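2-dehydropantoate 2-reductase (Enterococcus faecium, PDB 3WFI) is a D-mandelate dehydrogenase of the ketopantoate reductase family that binds NAD(+) and probably interconverts D-2-hydroxy acids and 2-keto acids. Local coordinates at residues B[43-49]-B[137-143]; B[123-129]-B[144-150]. All blocks are in the same frame, centred on the assembly; numbering follows the deposited sequence.

Contact 1: B[43-49]-B[137-143]; sequences GLQANFN and GQVKLFG
One face of the Phe48 ring takes the CD1 methyl of Leu141, a CH-pi contact with CD1 4.0 Å from the ring centroid and displaced toward the rim, nearest CD1 and CE1 of the ring. At the ring's edge, in its plane, lies CG of the following residue, Asn49. Leu141 sets CG beside its backbone N and anti to its carbonyl carbon (chi1 -63°), and a chi2 of 179° carries CD1 on to the ring. The flat amide of Gln138 comes alongside the other strand, its CD 3.8 Å from Gln45 CB; the amide end of Gln45 itself bends away, and its NE2 bonds to Glu54 and to the carbonyl of His42. The backbones run parallel, and four hydrogen bonds pair them: Gln45 N to Gly137 O (2.9 Å), Val139 N to Gln45 O, Asn47 N to Val139 O, and Leu141 N to Asn47 O (2.8 Å). On the face shared by Ala46 and Val139, the end of the Leu44 side chain turns in, bringing CD1 4.2 Å from Val139 CG2. Strands 44-47 and 138-140 form the middle pair of a four-stranded mixed sheet, with strand 52-55 antiparallel outside the first and strand 132-135 outside the second. Helix 10-21 packs against the end of the contact where Phe48 touches Leu17, Met18 and Gln21, and Leu141 touches Arg14.

Contact 2: B[123-129]-B[144-150]; sequences YIGNTMW and SGSVELQ
With chi1 at -70° and chi2 at 96°, Trp129 swings its indole across the chain at Gly145. The CA of Gly145 sits over the centre of the six-membered ring, 3.6 Å from its centroid, in a CH-pi contact. Ser146 N lies above the same face nearer the rim, while Val147 CG2, placed beside its own backbone N, meets the indole edge at Trp129 CD1 (3.9 Å). Gly145, with no side chain, lets its backbone lie flat on the indole face. The indole NE1 is satisfied by the carbonyl of Leu172. Along the strands the pairing is antiparallel: Ile124 and Gln150 exchange two backbone bonds, as do Asn126 and Glu148, and Met128 N to Ser146 O (2.8 Å, nearly straight at 177°) carries the pattern past the strand ends. Between the first two pairs, Gly125 and Leu149 bring their CA atoms to 3.9 Å, with Gly125 CA only 3.0 Å from Glu148 O. Strand 147-151 is the antiparallel member beside strand 122-127 in the eight-stranded sheet, which carries the parallel strands of the Rossmann-type dinucleotide-binding domain; Asn126 reaches Asn105, an NAD(+)-binding residue, through a weak bond.

How the contacts relate
Residues 137-143 run straight into 144-150, so one continuous run of chain pairs first with 43-49 in the small four-stranded sheet and then with 123-129 in the large one. The pairing changes from parallel in contact 1 to antiparallel in contact 2, and their centres lie about 20 Å apart. They meet where Gly143 O packs 3.5 Å from Trp129 CZ3. The same helix, 10-21, also reaches contact 2, through Thr127, Trp129 and Val147. Both contacts border the NAD(+) site, though no coenzyme is bound to this chain: the side chain of Leu141 is about 4 Å from that of the NAD(+)-binding residue Ala131, and that of Trp129 about 4 Å from that of Met11, another such residue.

Contact 1: B[43-49]-B[137-143]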
loop_
_atom_site.group_PDB
_atom_site.type_symbol
_atom_site.label_atom_id
_atom_site.label_comp_id
_atom_site.label_asym_id
_atom_site.label_seq_id
_atom_site.Cartn_x
_atom_site.Cartn_y
_atom_site.Cartn_z
ATOM N N GLY B 43 -40.170 27.332 -13.859
ATOM C CA GLY B 43 -39.336 28.048 -12.904
ATOM C C GLY B 43 -38.887 27.126 -11.791
ATOM O O GLY B 43 -39.308 25.971 -11.724
ATOM N N LEU B 44 -38.025 27.631 -10.915
ATOM C CA LEU B 44 -37.640 26.893 -9.722
ATOM C C LEU B 44 -38.710 27.074 -8.650
ATOM O O LEU B 44 -39.003 28.204 -8.257
ATOM C CB LEU B 44 -36.301 27.386 -9.192
ATOM C CG LEU B 44 -35.838 26.794 -7.860
ATOM C CD1 LEU B 44 -35.699 25.284 -7.970
ATOM C CD2 LEU B 44 -34.527 27.435 -7.439
ATOM N N GLN B 45 -39.267 25.961 -8.172
ATOM C CA GLN B 45 -40.292 25.989 -7.129
ATOM C C GLN B 45 -39.661 25.648 -5.789
ATOM O O GLN B 45 -38.949 24.647 -5.665
ATOM C CB GLN B 45 -41.405 24.979 -7.435
ATOM C CG GLN B 45 -42.174 25.261 -8.715
ATOM C CD GLN B 45 -43.051 26.495 -8.646
ATOM O OE1 GLN B 45 -43.679 26.780 -7.626
ATOM N NE2 GLN B 45 -43.127 27.221 -9.755
ATOM N N ALA B 46 -39.932 26.467 -4.783
ATOM C CA ALA B 46 -39.332 26.275 -3.473
ATOM C C ALA B 46 -40.349 26.427 -2.359
ATOM O O ALA B 46 -41.242 27.269 -2.426
ATOM C CB ALA B 46 -38.184 27.247 -3.270
ATOM N N ASN B 47 -40.212 25.583 -1.345
ATOM C CA ASN B 47 -40.805 25.838 -0.052
ATOM C C ASN B 47 -39.745 26.511 0.798
ATOM O O ASN B 47 -38.813 25.859 1.284
ATOM C CB ASN B 47 -41.246 24.558 0.639
ATOM C CG ASN B 47 -41.599 24.815 2.094
ATOM O OD1 ASN B 47 -42.432 25.665 2.385
ATOM N ND2 ASN B 47 -40.912 24.148 3.011
ATOM N N PHE B 48 -39.888 27.815 0.994
ATOM C CA PHE B 48 -38.807 28.567 1.606
ATOM C C PHE B 48 -38.883 28.518 3.142
ATOM O O PHE B 48 -38.229 27.683 3.737
ATOM C CB PHE B 48 -38.690 29.969 0.995
ATOM C CG PHE B 48 -37.295 30.532 1.064
ATOM C CD1 PHE B 48 -36.648 31.015 -0.069
ATOM C CD2 PHE B 48 -36.614 30.549 2.272
ATOM C CE1 PHE B 48 -35.365 31.534 0.026
ATOM C CE2 PHE B 48 -35.332 31.058 2.365
ATOM C CZ PHE B 48 -34.706 31.551 1.244
ATOM N N ASN B 49 -39.667 29.359 3.803
ATOM C CA ASN B 49 -39.693 29.349 5.280
ATOM C C ASN B 49 -41.088 29.587 5.876
ATOM O O ASN B 49 -41.228 30.464 6.719
ATOM C CB ASN B 49 -38.728 30.406 5.852
ATOM C CG ASN B 49 -37.262 30.086 5.599
ATOM O OD1 ASN B 49 -36.865 28.929 5.551
ATOM N ND2 ASN B 49 -36.448 31.128 5.465
ATOM N N GLY B 137 -36.869 20.425 -10.224
ATOM C CA GLY B 137 -37.326 21.810 -10.162
ATOM C C GLY B 137 -38.052 22.118 -8.873
ATOM O O GLY B 137 -38.750 23.123 -8.782
ATOM N N GLN B 138 -37.860 21.263 -7.871
ATOM C CA GLN B 138 -38.578 21.361 -6.595
ATOM C C GLN B 138 -37.594 21.269 -5.431
ATOM O O GLN B 138 -36.923 20.247 -5.255
ATOM C CB GLN B 138 -39.640 20.260 -6.464
ATOM C CG GLN B 138 -41.046 20.654 -6.891
ATOM C CD GLN B 138 -41.765 21.525 -5.864
ATOM O OE1 GLN B 138 -41.164 22.024 -4.905
ATOM N NE2 GLN B 138 -43.066 21.706 -6.060
ATOM N N VAL B 139 -37.514 22.332 -4.635
ATOM C CA VAL B 139 -36.627 22.346 -3.485
ATOM C C VAL B 139 -37.400 22.722 -2.223
ATOM O O VAL B 139 -38.407 23.423 -2.283
ATOM C CB VAL B 139 -35.445 23.320 -3.726
ATOM C CG1 VAL B 139 -34.636 23.538 -2.461
ATOM C CG2 VAL B 139 -34.535 22.800 -4.830
ATOM N N LYS B 140 -36.939 22.225 -1.081
ATOM C CA LYS B 140 -37.427 22.704 0.210
ATOM C C LYS B 140 -36.232 23.281 0.957
ATOM O O LYS B 140 -35.160 22.675 1.027
ATOM C CB LYS B 140 -38.166 21.617 0.993
ATOM C CG LYS B 140 -37.307 20.721 1.862
ATOM C CD LYS B 140 -38.152 19.652 2.542
ATOM C CE LYS B 140 -37.320 18.493 3.038
ATOM N NZ LYS B 140 -36.042 18.927 3.661
ATOM N N LEU B 141 -36.420 24.482 1.480
ATOM C CA LEU B 141 -35.348 25.242 2.078
ATOM C C LEU B 141 -35.799 25.610 3.465
ATOM O O LEU B 141 -36.747 26.348 3.594
ATOM C CB LEU B 141 -35.117 26.526 1.282
ATOM C CG LEU B 141 -34.660 26.425 -0.195
ATOM C CD1 LEU B 141 -34.520 27.814 -0.807
ATOM C CD2 LEU B 141 -33.383 25.628 -0.348
ATOM N N PHE B 142 -35.147 25.105 4.502
ATOM C CA PHE B 142 -35.568 25.434 5.848
ATOM C C PHE B 142 -34.399 25.873 6.714
ATOM O O PHE B 142 -33.269 25.439 6.514
ATOM C CB PHE B 142 -36.302 24.250 6.480
ATOM C CG PHE B 142 -36.601 24.439 7.937
ATOM C CD1 PHE B 142 -37.569 25.355 8.341
ATOM C CD2 PHE B 142 -35.899 23.726 8.912
ATOM C CE1 PHE B 142 -37.848 25.547 9.686
ATOM C CE2 PHE B 142 -36.176 23.913 10.261
ATOM C CZ PHE B 142 -37.150 24.825 10.645
ATOM N N GLY B 143 -34.702 26.773 7.648
ATOM C CA GLY B 143 -33.814 27.127 8.736
ATOM C C GLY B 143 -32.724 28.092 8.350
ATOM O O GLY B 143 -32.782 28.762 7.312
#

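Contact 2: B[123-129]-B[144-150]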
loop_
_atom_site.group_PDB
_atom_site.type_symbol
_atom_site.label_atom_id
_atom_site.label_comp_id
_atom_site.label_asym_id
_atom_site.label_seq_id
_atom_site.Cartn_x
_atom_site.Cartn_y
_atom_site.Cartn_z
ATOM N N TYR B 123 -11.519 31.499 -4.857
ATOM C CA TYR B 123 -11.887 31.592 -3.458
ATOM C C TYR B 123 -12.434 30.234 -3.016
ATOM O O TYR B 123 -13.056 29.519 -3.801
ATOM C CB TYR B 123 -12.917 32.707 -3.228
ATOM C CG TYR B 123 -12.438 34.072 -3.682
ATOM C CD1 TYR B 123 -11.852 34.957 -2.788
ATOM C CD2 TYR B 123 -12.538 34.454 -5.020
ATOM C CE1 TYR B 123 -11.390 36.189 -3.202
ATOM C CE2 TYR B 123 -12.079 35.683 -5.455
ATOM C CZ TYR B 123 -11.516 36.551 -4.536
ATOM O OH TYR B 123 -11.046 37.759 -4.949
ATOM N N ILE B 124 -12.158 29.872 -1.771
ATOM C CA ILE B 124 -12.583 28.583 -1.227
ATOM C C ILE B 124 -13.460 28.842 -0.022
ATOM O O ILE B 124 -13.203 29.776 0.741
ATOM C CB ILE B 124 -11.383 27.717 -0.817
ATOM C CG1 ILE B 124 -10.375 28.514 0.024
ATOM C CG2 ILE B 124 -10.699 27.171 -2.055
ATOM C CD1 ILE B 124 -9.376 27.643 0.754
ATOM N N GLY B 125 -14.498 28.028 0.149
ATOM C CA GLY B 125 -15.391 28.213 1.275
ATOM C C GLY B 125 -16.145 26.982 1.749
ATOM O O GLY B 125 -16.102 25.918 1.134
ATOM N N ASN B 126 -16.812 27.153 2.881
ATOM C CA ASN B 126 -17.680 26.134 3.460
ATOM C C ASN B 126 -19.041 26.744 3.606
ATOM O O ASN B 126 -19.149 27.925 3.927
ATOM C CB ASN B 126 -17.175 25.702 4.850
ATOM C CG ASN B 126 -15.841 24.984 4.796
ATOM O OD1 ASN B 126 -15.055 25.034 5.738
ATOM N ND2 ASN B 126 -15.576 24.307 3.688
ATOM N N THR B 127 -20.083 25.954 3.380
ATOM C CA THR B 127 -21.444 26.412 3.631
ATOM C C THR B 127 -22.087 25.538 4.712
ATOM O O THR B 127 -21.935 24.320 4.696
ATOM C CB THR B 127 -22.320 26.434 2.360
ATOM O OG1 THR B 127 -23.680 26.713 2.732
ATOM C CG2 THR B 127 -22.267 25.101 1.613
ATOM N N MET B 128 -22.777 26.178 5.653
ATOM C CA MET B 128 -23.460 25.467 6.736
ATOM C C MET B 128 -24.982 25.529 6.593
ATOM O O MET B 128 -25.716 25.105 7.486
ATOM C CB MET B 128 -23.001 25.999 8.106
ATOM C CG MET B 128 -21.785 25.250 8.657
ATOM S SD MET B 128 -20.150 26.028 8.591
ATOM C CE MET B 128 -20.114 26.924 7.047
ATOM N N TRP B 129 -25.450 26.035 5.454
ATOM C CA TRP B 129 -26.868 25.997 5.104
ATOM C C TRP B 129 -27.311 24.568 4.831
ATOM O O TRP B 129 -26.484 23.725 4.519
ATOM C CB TRP B 129 -27.123 26.857 3.853
ATOM C CG TRP B 129 -26.986 28.306 4.123
ATOM C CD1 TRP B 129 -25.878 29.086 3.915
ATOM C CD2 TRP B 129 -27.987 29.162 4.673
ATOM N NE1 TRP B 129 -26.139 30.378 4.303
ATOM C CE2 TRP B 129 -27.426 30.451 4.772
ATOM C CE3 TRP B 129 -29.305 28.962 5.108
ATOM C CZ2 TRP B 129 -28.143 31.543 5.274
ATOM C CZ3 TRP B 129 -30.017 30.047 5.598
ATOM C CH2 TRP B 129 -29.433 31.321 5.679
ATOM N N SER B 144 -31.723 28.158 9.214
ATOM C CA SER B 144 -30.659 29.129 9.089
ATOM C C SER B 144 -29.378 28.445 8.588
ATOM O O SER B 144 -29.348 27.256 8.217
ATOM C CB SER B 144 -30.473 29.877 10.437
ATOM O OG SER B 144 -29.908 29.053 11.443
ATOM N N GLY B 145 -28.324 29.237 8.530
ATOM C CA GLY B 145 -27.042 28.767 8.041
ATOM C C GLY B 145 -26.027 29.890 7.943
ATOM O O GLY B 145 -26.260 30.994 8.427
ATOM N N SER B 146 -24.898 29.588 7.320
ATOM C CA SER B 146 -23.830 30.568 7.117
ATOM C C SER B 146 -22.836 30.094 6.060
ATOM O O SER B 146 -22.866 28.944 5.623
ATOM C CB SER B 146 -23.073 30.801 8.425
ATOM O OG SER B 146 -22.320 29.650 8.769
ATOM N N VAL B 147 -21.962 31.011 5.659
ATOM C CA VAL B 147 -20.890 30.718 4.724
ATOM C C VAL B 147 -19.610 31.346 5.247
ATOM O O VAL B 147 -19.616 32.482 5.733
ATOM C CB VAL B 147 -21.194 31.275 3.307
ATOM C CG1 VAL B 147 -20.039 30.998 2.356
ATOM C CG2 VAL B 147 -22.498 30.693 2.765
ATOM N N GLU B 148 -18.515 30.606 5.139
ATOM C CA GLU B 148 -17.190 31.115 5.451
ATOM C C GLU B 148 -16.323 30.889 4.227
ATOM O O GLU B 148 -16.392 29.822 3.614
ATOM C CB GLU B 148 -16.571 30.410 6.662
ATOM C CG GLU B 148 -17.375 30.603 7.947
ATOM C CD GLU B 148 -16.658 30.077 9.177
ATOM O OE1 GLU B 148 -15.697 29.296 9.028
ATOM O OE2 GLU B 148 -17.068 30.450 10.297
ATOM N N LEU B 149 -15.526 31.894 3.865
ATOM C CA LEU B 149 -14.740 31.821 2.629
ATOM C C LEU B 149 -13.416 32.549 2.728
ATOM O O LEU B 149 -13.244 33.446 3.561
ATOM C CB LEU B 149 -15.561 32.338 1.429
ATOM C CG LEU B 149 -15.964 33.821 1.378
ATOM C CD1 LEU B 149 -14.831 34.693 0.844
ATOM C CD2 LEU B 149 -17.202 34.017 0.516
ATOM N N GLN B 150 -12.483 32.142 1.871
ATOM C CA GLN B 150 -11.128 32.654 1.883
ATOM C C GLN B 150 -10.567 32.802 0.473
ATOM O O GLN B 150 -10.836 31.982 -0.398
ATOM C CB GLN B 150 -10.228 31.703 2.669
ATOM C CG GLN B 150 -8.830 32.256 2.909
ATOM C CD GLN B 150 -8.010 31.415 3.861
ATOM O OE1 GLN B 150 -8.407 30.309 4.241
ATOM N NE2 GLN B 150 -6.864 31.956 4.282
#